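Local structure of geranyltranstransferase (Thermotoga maritima, 2FTZ) at residues 36-41 with 113-118; 76-81 with 137-142; 178-183 with 207-212. The protein probably joins geranyl diphosphate to isopentenyl diphosphate, releasing diphosphate and giving farnesyl diphosphate, as a geranyltranstransferase of the polyprenyl synthetase family. All coordinates share one frame; numbering follows the deposited sequence.

Interaction 1 opens first along the chain, at helix 33-43, and interaction 2 opens at helix 69-87 before interaction 1 has closed on helix 109-127; helix 136-143 then closes interaction 2. The two loops therefore cross, so that helices 33-43, 69-87, 109-127 and 136-143 are linked in alternation. They also touch, G116 O lying against A81 CB, and both reach the second subunit. Interaction 3 follows in series, with a short loop from helix 177-189 to helix 206-214. It adjoins interaction 2 through T142, which packs on A178, but lies clear of interaction 1, about 12 Å away between nearest atoms.

Interaction 1. Residues 36-41 with 113-118; sequences EAMLYS and LLAGDG
M38 reaches across to A115 and G118, while A37 meets A115 methyl to methyl. The two helix segments cross at -71°, their axes 8.8 Å apart at the closest point. So near an approach suits small residues: A115 directs its CB at the other helix, and A37 answers with a CB 3.9 Å from A115 CB. These two small methyl groups let the axes come this close.

M38 supplies the length the alanines lack. Its CB does not point straight across; a chi1 of -64°, which sets CG opposite the carbonyl carbon, and an extended chi2 carry the chain out past A115 CB. M38 CG lies 3.6 Å from A115 CB and is nearer still to the backbone, 3.4 Å from A115 O. One bond further, M38 SD lies 3.7 Å from G118 C. Because G118 has no side chain, the bulky, polarisable sulfur can rest directly on the main chain there. The bend of M38 at chi3, -75°, then turns CE back from G118. No hydrogen bond joins the segments, and all four touching residues are buried; the contact rests on van der Waals packing of the unbranched, flexible M38 on the A115 methyl and on main-chain carbonyl groups.

The pair binds an N-terminal helix of the all-helical isoprenoid synthase fold to helix 109-127, close to the dimer interface: M38 also packs on Y144 of the second subunit, and D117 OD2 is hydrogen-bonded to H85 ND1 of that subunit. Within the chain, A37 rests on C103 and Y107 of helix 103-107, and A115 touches I84 of helix 69-87, so the crossing has helices 69-87 and 103-107 and Y144 of the second subunit as neighbours.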
ATOM      1  N   GLU A  36     -17.089  -2.600   4.616  1.00 21.56           N
ATOM      2  CA  GLU A  36     -18.242  -1.875   4.085  1.00 24.07           C
ATOM      3  C   GLU A  36     -17.793  -0.563   3.423  1.00 23.88           C
ATOM      4  O   GLU A  36     -18.312  -0.173   2.370  1.00 21.87           O
ATOM      5  CB  GLU A  36     -19.267  -1.600   5.185  1.00 26.35           C
ATOM      6  CG  GLU A  36     -20.561  -0.948   4.637  1.00 34.60           C
ATOM      7  CD  GLU A  36     -21.520  -0.516   5.727  1.00 34.27           C
ATOM      8  OE1 GLU A  36     -21.619  -1.223   6.770  1.00 37.88           O
ATOM      9  OE2 GLU A  36     -22.188   0.536   5.524  1.00 39.58           O
ATOM     10  N   ALA A  37     -16.869   0.132   4.060  1.00 22.49           N
ATOM     11  CA  ALA A  37     -16.355   1.389   3.526  1.00 23.22           C
ATOM     12  C   ALA A  37     -15.602   1.234   2.198  1.00 23.50           C
ATOM     13  O   ALA A  37     -15.726   2.070   1.296  1.00 21.49           O
ATOM     14  CB  ALA A  37     -15.411   2.093   4.598  1.00 21.03           C
ATOM     15  N   MET A  38     -14.737   0.215   2.095  1.00 21.04           N
ATOM     16  CA  MET A  38     -14.095  -0.118   0.840  1.00 22.83           C
ATOM     17  C   MET A  38     -15.075  -0.395  -0.263  1.00 22.92           C
ATOM     18  O   MET A  38     -14.954   0.170  -1.368  1.00 21.72           O
ATOM     19  CB  MET A  38     -13.134  -1.312   0.999  1.00 22.79           C
ATOM     20  CG  MET A  38     -11.977  -1.028   1.912  1.00 24.62           C
ATOM     21  SD  MET A  38     -10.793  -2.420   1.872  1.00 28.09           S
ATOM     22  CE  MET A  38     -11.676  -3.588   2.832  1.00 32.02           C
ATOM     23  N   LEU A  39     -16.112  -1.197   0.027  1.00 20.30           N
ATOM     24  CA  LEU A  39     -17.119  -1.480  -0.961  1.00 21.36           C
ATOM     25  C   LEU A  39     -17.903  -0.201  -1.353  1.00 21.85           C
ATOM     26  O   LEU A  39     -18.180   0.037  -2.516  1.00 24.65           O
ATOM     27  CB  LEU A  39     -18.069  -2.552  -0.377  1.00 18.91           C
ATOM     28  CG  LEU A  39     -19.231  -3.009  -1.273  1.00 21.62           C
ATOM     29  CD1 LEU A  39     -18.769  -3.535  -2.685  1.00 22.36           C
ATOM     30  CD2 LEU A  39     -20.058  -4.088  -0.553  1.00 24.92           C
ATOM     31  N   TYR A  40     -18.259   0.603  -0.363  1.00 22.55           N
ATOM     32  CA  TYR A  40     -18.977   1.881  -0.603  1.00 26.02           C
ATOM     33  C   TYR A  40     -18.211   2.753  -1.586  1.00 24.97           C
ATOM     34  O   TYR A  40     -18.732   3.202  -2.633  1.00 24.50           O
ATOM     35  CB  TYR A  40     -19.143   2.603   0.730  1.00 26.35           C
ATOM     36  CG  TYR A  40     -19.690   4.028   0.632  1.00 33.88           C
ATOM     37  CD1 TYR A  40     -21.058   4.252   0.531  1.00 36.69           C
ATOM     38  CD2 TYR A  40     -18.848   5.134   0.691  1.00 27.08           C
ATOM     39  CE1 TYR A  40     -21.586   5.559   0.473  1.00 39.45           C
ATOM     40  CE2 TYR A  40     -19.357   6.476   0.619  1.00 31.61           C
ATOM     41  CZ  TYR A  40     -20.744   6.663   0.521  1.00 33.02           C
ATOM     42  OH  TYR A  40     -21.322   7.936   0.448  1.00 33.82           O
ATOM     43  N   SER A  41     -16.937   2.994  -1.261  1.00 24.18           N
ATOM     44  CA  SER A  41     -16.105   3.865  -2.067  1.00 26.19           C
ATOM     45  C   SER A  41     -15.906   3.369  -3.495  1.00 27.53           C
ATOM     46  O   SER A  41     -15.863   4.170  -4.428  1.00 26.44           O
ATOM     47  CB  SER A  41     -14.777   4.054  -1.385  1.00 27.56           C
ATOM     48  OG  SER A  41     -14.926   4.854  -0.221  1.00 30.04           O
ATOM     49  N   LEU A 113      -9.281   5.870   6.603  1.00 22.34           N
ATOM     50  CA  LEU A 113      -7.822   5.700   6.473  1.00 25.65           C
ATOM     51  C   LEU A 113      -7.534   4.221   6.220  1.00 24.94           C
ATOM     52  O   LEU A 113      -6.763   3.842   5.311  1.00 23.64           O
ATOM     53  CB  LEU A 113      -7.129   6.128   7.768  1.00 26.85           C
ATOM     54  CG  LEU A 113      -5.617   5.893   7.856  1.00 36.53           C
ATOM     55  CD1 LEU A 113      -4.956   6.832   6.856  1.00 42.86           C
ATOM     56  CD2 LEU A 113      -5.035   6.081   9.242  1.00 37.96           C
ATOM     57  N   LEU A 114      -8.140   3.388   7.040  1.00 22.29           N
ATOM     58  CA  LEU A 114      -7.925   1.929   6.953  1.00 23.02           C
ATOM     59  C   LEU A 114      -8.481   1.384   5.639  1.00 21.97           C
ATOM     60  O   LEU A 114      -7.864   0.556   5.035  1.00 22.99           O
ATOM     61  CB  LEU A 114      -8.600   1.203   8.105  1.00 26.19           C
ATOM     62  CG  LEU A 114      -7.908   1.513   9.441  1.00 29.56           C
ATOM     63  CD1 LEU A 114      -8.663   0.918  10.594  1.00 35.40           C
ATOM     64  CD2 LEU A 114      -6.442   1.086   9.443  1.00 33.04           C
ATOM     65  N   ALA A 115      -9.649   1.857   5.205  1.00 20.02           N
ATOM     66  CA  ALA A 115     -10.239   1.449   3.928  1.00 22.21           C
ATOM     67  C   ALA A 115      -9.343   1.736   2.737  1.00 22.50           C
ATOM     68  O   ALA A 115      -9.212   0.929   1.817  1.00 21.85           O
ATOM     69  CB  ALA A 115     -11.650   2.120   3.717  1.00 21.02           C
ATOM     70  N   GLY A 116      -8.693   2.896   2.764  1.00 23.90           N
ATOM     71  CA  GLY A 116      -7.768   3.269   1.717  1.00 24.03           C
ATOM     72  C   GLY A 116      -6.611   2.292   1.665  1.00 24.67           C
ATOM     73  O   GLY A 116      -6.247   1.795   0.588  1.00 23.83           O
ATOM     74  N   ASP A 117      -6.047   2.009   2.832  1.00 23.19           N
ATOM     75  CA  ASP A 117      -4.945   1.053   2.938  1.00 21.04           C
ATOM     76  C   ASP A 117      -5.357  -0.331   2.438  1.00 21.80           C
ATOM     77  O   ASP A 117      -4.626  -0.957   1.698  1.00 21.45           O
ATOM     78  CB  ASP A 117      -4.442   0.946   4.376  1.00 23.26           C
ATOM     79  CG  ASP A 117      -3.603   2.192   4.856  1.00 28.57           C
ATOM     80  OD1 ASP A 117      -3.359   3.121   4.096  1.00 30.67           O
ATOM     81  OD2 ASP A 117      -3.283   2.208   6.060  1.00 29.45           O
ATOM     82  N   GLY A 118      -6.531  -0.805   2.892  1.00 21.76           N
ATOM     83  CA  GLY A 118      -7.075  -2.059   2.433  1.00 24.35           C
ATOM     84  C   GLY A 118      -7.217  -2.197   0.912  1.00 22.40           C
ATOM     85  O   GLY A 118      -6.830  -3.197   0.342  1.00 22.93           O
TER

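Interaction 2. Residues 76-81 with 137-142; sequences ELFHTA and EEFSET
F78 and F139 both carry CG anti to the backbone N, with chi1 near -164° and -173°, which turns each ring toward the other helix, in the isoprenoid synthase fold. The backbones stay well apart, the nearest CA atoms, those of F78 and F139, being 10.1 Å from each other. Large flat phenylalanines suit such a gap because together they bridge it, F139 reaching about halfway. The side chains slide past each other in opposite directions, with F139 CZ reaching F78 CD2 at 3.8 Å. The ring planes are inclined at 78° and their centroids lie 5.5 Å apart, an oblique pairing in which F139 CZ also lies 4.2 Å from F78 CB.

The pair belongs to a larger aromatic cluster: F139 meets F124 and F182 edge-to-face, and F78 meets F121 of the second subunit. F78 also lies near a bound unidentified molecule, consistent with a place beside a pocket.

On both helices a threonine turns its hydroxyl back to the carbonyl one helical turn earlier, which satisfies a polar group in buried surroundings. T142 OG1 donates to E138 O at 2.7 Å, from the face of that carbonyl opposite the one used by T142 N.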
ATOM      1  N   GLU A  76      -8.351  -0.114 -10.848  1.00 20.80           N
ATOM      2  CA  GLU A  76      -9.497   0.586 -10.321  1.00 23.09           C
ATOM      3  C   GLU A  76      -9.518   0.610  -8.780  1.00 22.07           C
ATOM      4  O   GLU A  76      -9.919   1.596  -8.173  1.00 24.10           O
ATOM      5  CB  GLU A  76     -10.766  -0.036 -10.855  1.00 25.32           C
ATOM      6  CG  GLU A  76     -12.028   0.810 -10.599  1.00 25.21           C
ATOM      7  CD  GLU A  76     -12.061   2.218 -11.242  1.00 29.06           C
ATOM      8  OE1 GLU A  76     -11.164   2.685 -12.009  1.00 25.02           O
ATOM      9  OE2 GLU A  76     -12.974   2.948 -10.848  1.00 29.56           O
ATOM     10  N   LEU A  77      -9.094  -0.477  -8.161  1.00 22.08           N
ATOM     11  CA  LEU A  77      -9.040  -0.573  -6.680  1.00 21.72           C
ATOM     12  C   LEU A  77      -8.002   0.418  -6.182  1.00 22.27           C
ATOM     13  O   LEU A  77      -8.211   1.135  -5.219  1.00 23.26           O
ATOM     14  CB  LEU A  77      -8.692  -2.015  -6.254  1.00 20.62           C
ATOM     15  CG  LEU A  77      -9.735  -3.127  -6.400  1.00 24.72           C
ATOM     16  CD1 LEU A  77      -9.157  -4.502  -5.993  1.00 27.05           C
ATOM     17  CD2 LEU A  77     -10.980  -2.794  -5.611  1.00 27.58           C
ATOM     18  N   PHE A  78      -6.884   0.473  -6.878  1.00 21.86           N
ATOM     19  CA  PHE A  78      -5.813   1.418  -6.525  1.00 22.70           C
ATOM     20  C   PHE A  78      -6.267   2.860  -6.651  1.00 21.78           C
ATOM     21  O   PHE A  78      -6.075   3.683  -5.733  1.00 23.43           O
ATOM     22  CB  PHE A  78      -4.573   1.189  -7.379  1.00 25.09           C
ATOM     23  CG  PHE A  78      -3.342   1.863  -6.813  1.00 26.68           C
ATOM     24  CD1 PHE A  78      -3.037   3.154  -7.147  1.00 33.67           C
ATOM     25  CD2 PHE A  78      -2.520   1.201  -5.912  1.00 27.02           C
ATOM     26  CE1 PHE A  78      -1.908   3.785  -6.588  1.00 34.11           C
ATOM     27  CE2 PHE A  78      -1.378   1.831  -5.382  1.00 30.85           C
ATOM     28  CZ  PHE A  78      -1.087   3.084  -5.715  1.00 27.03           C
ATOM     29  N   HIS A  79      -6.879   3.176  -7.787  1.00 22.89           N
ATOM     30  CA  HIS A  79      -7.490   4.470  -8.009  1.00 24.10           C
ATOM     31  C   HIS A  79      -8.451   4.845  -6.886  1.00 23.92           C
ATOM     32  O   HIS A  79      -8.364   5.977  -6.356  1.00 25.71           O
ATOM     33  CB  HIS A  79      -8.204   4.454  -9.372  1.00 24.90           C
ATOM     34  CG  HIS A  79      -8.901   5.715  -9.713  1.00 26.26           C
ATOM     35  ND1 HIS A  79      -8.257   6.936  -9.740  1.00 31.69           N
ATOM     36  CD2 HIS A  79     -10.189   5.949 -10.049  1.00 26.05           C
ATOM     37  CE1 HIS A  79      -9.135   7.862 -10.061  1.00 26.84           C
ATOM     38  NE2 HIS A  79     -10.308   7.293 -10.242  1.00 30.37           N
ATOM     39  N   THR A  80      -9.386   3.928  -6.564  1.00 22.99           N
ATOM     40  CA  THR A  80     -10.312   4.124  -5.431  1.00 22.87           C
ATOM     41  C   THR A  80      -9.612   4.503  -4.132  1.00 23.49           C
ATOM     42  O   THR A  80     -10.003   5.487  -3.456  1.00 24.34           O
ATOM     43  CB  THR A  80     -11.219   2.929  -5.209  1.00 23.32           C
ATOM     44  OG1 THR A  80     -11.814   2.575  -6.464  1.00 24.05           O
ATOM     45  CG2 THR A  80     -12.362   3.246  -4.182  1.00 23.62           C
ATOM     46  N   ALA A  81      -8.589   3.743  -3.796  1.00 23.76           N
ATOM     47  CA  ALA A  81      -7.851   3.952  -2.547  1.00 25.48           C
ATOM     48  C   ALA A  81      -7.254   5.361  -2.561  1.00 26.65           C
ATOM     49  O   ALA A  81      -7.262   6.077  -1.546  1.00 24.68           O
ATOM     50  CB  ALA A  81      -6.735   2.932  -2.422  1.00 24.25           C
ATOM     51  N   GLU A 137       6.570  -5.460 -10.885  1.00 23.23           N
ATOM     52  CA  GLU A 137       7.566  -4.411 -10.802  1.00 27.44           C
ATOM     53  C   GLU A 137       7.043  -3.078 -11.295  1.00 26.59           C
ATOM     54  O   GLU A 137       7.238  -2.055 -10.652  1.00 22.08           O
ATOM     55  CB  GLU A 137       8.773  -4.827 -11.625  1.00 30.66           C
ATOM     56  CG  GLU A 137       9.941  -3.888 -11.558  1.00 46.98           C
ATOM     57  CD  GLU A 137      11.270  -4.602 -11.841  1.00 61.25           C
ATOM     58  OE1 GLU A 137      11.257  -5.826 -12.151  1.00 57.93           O
ATOM     59  OE2 GLU A 137      12.325  -3.934 -11.732  1.00 68.86           O
ATOM     60  N   GLU A 138       6.403  -3.090 -12.464  1.00 23.04           N
ATOM     61  CA  GLU A 138       5.834  -1.874 -13.029  1.00 23.37           C
ATOM     62  C   GLU A 138       4.743  -1.276 -12.180  1.00 21.53           C
ATOM     63  O   GLU A 138       4.665  -0.059 -12.081  1.00 21.64           O
ATOM     64  CB  GLU A 138       5.278  -2.088 -14.439  1.00 25.33           C
ATOM     65  CG  GLU A 138       6.332  -2.308 -15.497  1.00 33.76           C
ATOM     66  CD  GLU A 138       7.112  -1.033 -15.827  1.00 35.75           C
ATOM     67  OE1 GLU A 138       6.495   0.031 -16.033  1.00 38.83           O
ATOM     68  OE2 GLU A 138       8.351  -1.108 -15.818  1.00 47.63           O
ATOM     69  N   PHE A 139       3.848  -2.127 -11.659  1.00 21.01           N
ATOM     70  CA  PHE A 139       2.769  -1.682 -10.807  1.00 21.35           C
ATOM     71  C   PHE A 139       3.321  -1.031  -9.513  1.00 21.22           C
ATOM     72  O   PHE A 139       2.832   0.016  -9.068  1.00 21.84           O
ATOM     73  CB  PHE A 139       1.806  -2.831 -10.515  1.00 19.87           C
ATOM     74  CG  PHE A 139       0.575  -2.429  -9.779  1.00 20.11           C
ATOM     75  CD1 PHE A 139      -0.452  -1.765 -10.423  1.00 26.78           C
ATOM     76  CD2 PHE A 139       0.459  -2.613  -8.400  1.00 22.53           C
ATOM     77  CE1 PHE A 139      -1.577  -1.400  -9.750  1.00 30.03           C
ATOM     78  CE2 PHE A 139      -0.695  -2.217  -7.703  1.00 26.75           C
ATOM     79  CZ  PHE A 139      -1.697  -1.627  -8.391  1.00 26.60           C
ATOM     80  N   SER A 140       4.332  -1.649  -8.936  1.00 19.20           N
ATOM     81  CA  SER A 140       4.949  -1.166  -7.687  1.00 20.05           C
ATOM     82  C   SER A 140       5.620   0.167  -7.955  1.00 19.96           C
ATOM     83  O   SER A 140       5.502   1.085  -7.160  1.00 21.62           O
ATOM     84  CB  SER A 140       5.998  -2.188  -7.179  1.00 23.83           C
ATOM     85  OG  SER A 140       5.310  -3.326  -6.689  1.00 26.88           O
ATOM     86  N   GLU A 141       6.294   0.278  -9.096  1.00 21.20           N
ATOM     87  CA  GLU A 141       6.973   1.545  -9.482  1.00 26.27           C
ATOM     88  C   GLU A 141       5.919   2.625  -9.691  1.00 23.58           C
ATOM     89  O   GLU A 141       6.089   3.760  -9.283  1.00 22.37           O
ATOM     90  CB  GLU A 141       7.783   1.348 -10.778  1.00 27.76           C
ATOM     91  CG  GLU A 141       8.319   2.641 -11.401  1.00 38.03           C
ATOM     92  CD  GLU A 141       9.478   2.388 -12.414  1.00 41.45           C
ATOM     93  OE1 GLU A 141       9.737   1.202 -12.767  1.00 58.52           O
ATOM     94  OE2 GLU A 141      10.105   3.392 -12.838  1.00 52.58           O
ATOM     95  N   THR A 142       4.819   2.245 -10.340  1.00 22.24           N
ATOM     96  CA  THR A 142       3.707   3.142 -10.589  1.00 19.98           C
ATOM     97  C   THR A 142       3.118   3.686  -9.278  1.00 22.55           C
ATOM     98  O   THR A 142       2.855   4.844  -9.200  1.00 21.52           O
ATOM     99  CB  THR A 142       2.628   2.441 -11.412  1.00 23.61           C
ATOM    100  OG1 THR A 142       3.193   2.100 -12.690  1.00 24.15           O
ATOM    101  CG2 THR A 142       1.349   3.314 -11.566  1.00 23.46           C
TER

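Interaction 3. Residues 178-183 with 207-212; sequences ALFAFC and VAFQIY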
ATOM      1  N   ALA A 178       1.253   8.569 -14.189  1.00 23.86           N
ATOM      2  CA  ALA A 178       1.845   7.239 -13.928  1.00 24.97           C
ATOM      3  C   ALA A 178       0.819   6.106 -14.036  1.00 24.17           C
ATOM      4  O   ALA A 178       1.137   5.043 -14.543  1.00 23.45           O
ATOM      5  CB  ALA A 178       2.501   7.214 -12.547  1.00 24.98           C
ATOM      6  N   LEU A 179      -0.371   6.320 -13.532  1.00 21.25           N
ATOM      7  CA  LEU A 179      -1.357   5.233 -13.552  1.00 23.59           C
ATOM      8  C   LEU A 179      -1.868   4.958 -14.970  1.00 23.06           C
ATOM      9  O   LEU A 179      -2.052   3.800 -15.367  1.00 21.17           O
ATOM     10  CB  LEU A 179      -2.503   5.525 -12.598  1.00 23.04           C
ATOM     11  CG  LEU A 179      -3.444   4.342 -12.299  1.00 25.27           C
ATOM     12  CD1 LEU A 179      -2.705   2.991 -11.911  1.00 25.23           C
ATOM     13  CD2 LEU A 179      -4.442   4.712 -11.211  1.00 25.45           C
ATOM     14  N   PHE A 180      -2.066   6.017 -15.758  1.00 22.98           N
ATOM     15  CA  PHE A 180      -2.366   5.813 -17.185  1.00 22.64           C
ATOM     16  C   PHE A 180      -1.228   5.191 -17.961  1.00 22.39           C
ATOM     17  O   PHE A 180      -1.473   4.381 -18.852  1.00 21.69           O
ATOM     18  CB  PHE A 180      -2.807   7.152 -17.793  1.00 22.59           C
ATOM     19  CG  PHE A 180      -4.195   7.526 -17.420  1.00 23.90           C
ATOM     20  CD1 PHE A 180      -5.252   6.775 -17.847  1.00 23.83           C
ATOM     21  CD2 PHE A 180      -4.441   8.622 -16.607  1.00 22.48           C
ATOM     22  CE1 PHE A 180      -6.579   7.145 -17.483  1.00 23.56           C
ATOM     23  CE2 PHE A 180      -5.725   9.004 -16.280  1.00 29.66           C
ATOM     24  CZ  PHE A 180      -6.783   8.283 -16.720  1.00 23.70           C
ATOM     25  N   ALA A 181       0.019   5.557 -17.643  1.00 22.23           N
ATOM     26  CA  ALA A 181       1.194   4.940 -18.221  1.00 22.58           C
ATOM     27  C   ALA A 181       1.162   3.436 -18.003  1.00 22.00           C
ATOM     28  O   ALA A 181       1.411   2.682 -18.931  1.00 19.52           O
ATOM     29  CB  ALA A 181       2.514   5.549 -17.651  1.00 23.76           C
ATOM     30  N   PHE A 182       0.790   3.023 -16.793  1.00 21.95           N
ATOM     31  CA  PHE A 182       0.633   1.613 -16.472  1.00 21.53           C
ATOM     32  C   PHE A 182      -0.524   0.960 -17.243  1.00 21.33           C
ATOM     33  O   PHE A 182      -0.387  -0.181 -17.708  1.00 21.67           O
ATOM     34  CB  PHE A 182       0.467   1.394 -14.967  1.00 20.63           C
ATOM     35  CG  PHE A 182       0.256  -0.046 -14.595  1.00 21.14           C
ATOM     36  CD1 PHE A 182       1.346  -0.901 -14.483  1.00 20.22           C
ATOM     37  CD2 PHE A 182      -1.020  -0.565 -14.418  1.00 22.10           C
ATOM     38  CE1 PHE A 182       1.164  -2.250 -14.202  1.00 22.26           C
ATOM     39  CE2 PHE A 182      -1.207  -1.870 -14.132  1.00 21.59           C
ATOM     40  CZ  PHE A 182      -0.105  -2.746 -14.019  1.00 19.99           C
ATOM     41  N   CYS A 183      -1.656   1.639 -17.349  1.00 21.66           N
ATOM     42  CA  CYS A 183      -2.779   1.106 -18.119  1.00 22.74           C
ATOM     43  C   CYS A 183      -2.408   0.849 -19.582  1.00 23.57           C
ATOM     44  O   CYS A 183      -2.846  -0.113 -20.188  1.00 24.25           O
ATOM     45  CB  CYS A 183      -3.967   2.070 -18.078  1.00 22.92           C
ATOM     46  SG  CYS A 183      -4.782   2.212 -16.482  1.00 27.16           S
ATOM     47  N   VAL A 207      -1.283  13.338 -18.352  1.00 25.07           N
ATOM     48  CA  VAL A 207      -1.048  14.768 -18.220  1.00 23.38           C
ATOM     49  C   VAL A 207      -2.183  15.563 -18.887  1.00 21.47           C
ATOM     50  O   VAL A 207      -2.738  16.486 -18.268  1.00 22.01           O
ATOM     51  CB  VAL A 207       0.380  15.220 -18.657  1.00 23.40           C
ATOM     52  CG1 VAL A 207       0.504  16.740 -18.640  1.00 22.39           C
ATOM     53  CG2 VAL A 207       1.495  14.523 -17.774  1.00 22.61           C
ATOM     54  N   ALA A 208      -2.545  15.217 -20.133  1.00 20.15           N
ATOM     55  CA  ALA A 208      -3.639  15.859 -20.835  1.00 21.27           C
ATOM     56  C   ALA A 208      -4.956  15.695 -20.058  1.00 23.99           C
ATOM     57  O   ALA A 208      -5.732  16.651 -19.916  1.00 22.62           O
ATOM     58  CB  ALA A 208      -3.734  15.262 -22.305  1.00 21.09           C
ATOM     59  N   PHE A 209      -5.174  14.491 -19.507  1.00 24.96           N
ATOM     60  CA  PHE A 209      -6.356  14.157 -18.708  1.00 22.48           C
ATOM     61  C   PHE A 209      -6.445  15.074 -17.489  1.00 21.01           C
ATOM     62  O   PHE A 209      -7.509  15.625 -17.208  1.00 25.28           O
ATOM     63  CB  PHE A 209      -6.288  12.654 -18.312  1.00 25.45           C
ATOM     64  CG  PHE A 209      -7.539  12.100 -17.669  1.00 28.01           C
ATOM     65  CD1 PHE A 209      -7.768  12.233 -16.309  1.00 33.02           C
ATOM     66  CD2 PHE A 209      -8.465  11.389 -18.432  1.00 28.69           C
ATOM     67  CE1 PHE A 209      -8.913  11.721 -15.730  1.00 32.27           C
ATOM     68  CE2 PHE A 209      -9.613  10.856 -17.838  1.00 33.23           C
ATOM     69  CZ  PHE A 209      -9.829  11.048 -16.483  1.00 29.91           C
ATOM     70  N   GLN A 210      -5.331  15.263 -16.788  1.00 23.03           N
ATOM     71  CA  GLN A 210      -5.302  16.135 -15.604  1.00 22.88           C
ATOM     72  C   GLN A 210      -5.617  17.579 -16.002  1.00 25.97           C
ATOM     73  O   GLN A 210      -6.361  18.278 -15.308  1.00 23.29           O
ATOM     74  CB  GLN A 210      -3.936  16.095 -14.926  1.00 24.18           C
ATOM     75  CG  GLN A 210      -3.923  16.859 -13.599  1.00 25.66           C
ATOM     76  CD  GLN A 210      -4.992  16.416 -12.652  1.00 29.83           C
ATOM     77  OE1 GLN A 210      -5.074  15.232 -12.336  1.00 32.47           O
ATOM     78  NE2 GLN A 210      -5.883  17.320 -12.277  1.00 32.15           N
ATOM     79  N   ILE A 211      -4.990  18.050 -17.082  1.00 23.33           N
ATOM     80  CA  ILE A 211      -5.286  19.398 -17.579  1.00 19.78           C
ATOM     81  C   ILE A 211      -6.768  19.583 -17.909  1.00 23.83           C
ATOM     82  O   ILE A 211      -7.403  20.609 -17.557  1.00 23.56           O
ATOM     83  CB  ILE A 211      -4.402  19.819 -18.800  1.00 19.60           C
ATOM     84  CG1 ILE A 211      -2.931  19.894 -18.440  1.00 22.77           C
ATOM     85  CG2 ILE A 211      -4.904  21.202 -19.345  1.00 19.14           C
ATOM     86  CD1 ILE A 211      -1.937  19.846 -19.611  1.00 20.08           C
ATOM     87  N   TYR A 212      -7.369  18.622 -18.591  1.00 22.93           N
ATOM     88  CA  TYR A 212      -8.777  18.735 -18.881  1.00 22.14           C
ATOM     89  C   TYR A 212      -9.595  18.734 -17.589  1.00 25.18           C
ATOM     90  O   TYR A 212     -10.623  19.397 -17.522  1.00 27.18           O
ATOM     91  CB  TYR A 212      -9.253  17.658 -19.859  1.00 24.55           C
ATOM     92  CG  TYR A 212      -8.689  17.769 -21.289  1.00 23.44           C
ATOM     93  CD1 TYR A 212      -8.558  18.982 -21.932  1.00 29.84           C
ATOM     94  CD2 TYR A 212      -8.336  16.623 -21.994  1.00 26.38           C
ATOM     95  CE1 TYR A 212      -8.085  19.062 -23.247  1.00 28.48           C
ATOM     96  CE2 TYR A 212      -7.853  16.690 -23.302  1.00 26.32           C
ATOM     97  CZ  TYR A 212      -7.687  17.887 -23.904  1.00 26.59           C
ATOM     98  OH  TYR A 212      -7.213  17.945 -25.186  1.00 27.23           O
TER
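The nearest CA atoms of the two segments, those of F180 on helix 177-189 and V207 on helix 206-214, are 9.1 Å apart, so side chains must bridge the gap. Two phenylalanines do it. F180 and F209 both leave their helices in the direction of the other segment, and the side chains cross at about a right angle.

F209 offers a ring face and F180 the far end of its ring. F180 CZ sits 3.8 Å above the plane of F209, over its centre, so that it is nearly equidistant from all six carbons. The neighbouring F180 CE2 lies nearest the CG and CD1 atoms of the same ring, 3.8 Å from F209 CD1. The planes are inclined at 48° and the centroids are 4.9 Å apart, a tilted arrangement intermediate between stacking and edge-to-face.

The first torsions differ. In F209, CG stands opposite the backbone N (chi1 -171°), which presents a ring face to F180; in F180 it stands opposite the carbonyl carbon (chi1 -76°), which brings the end of the ring over that face. Phenylalanine fits both places, being long enough to span the gap and having no polar group to satisfy. F209 is partly exposed, and a bound ethanediol and an unidentified molecule lie near its ring, which suggests that it lines a pocket. That agrees with its position just ahead of the second aspartate-rich motif of the family, to which D214 belongs.

F180 also meets the ring of F205 edge-to-face, and R50 and L53 of helix 49-61 touch its side chain. L179 and C183 rest on V75 of helix 69-87, while V207 leans on A173 of helix 165-173, so the phenylalanine pair joins helix 206-214 to helix 177-189, which itself packs on helices 49-61 and 69-87.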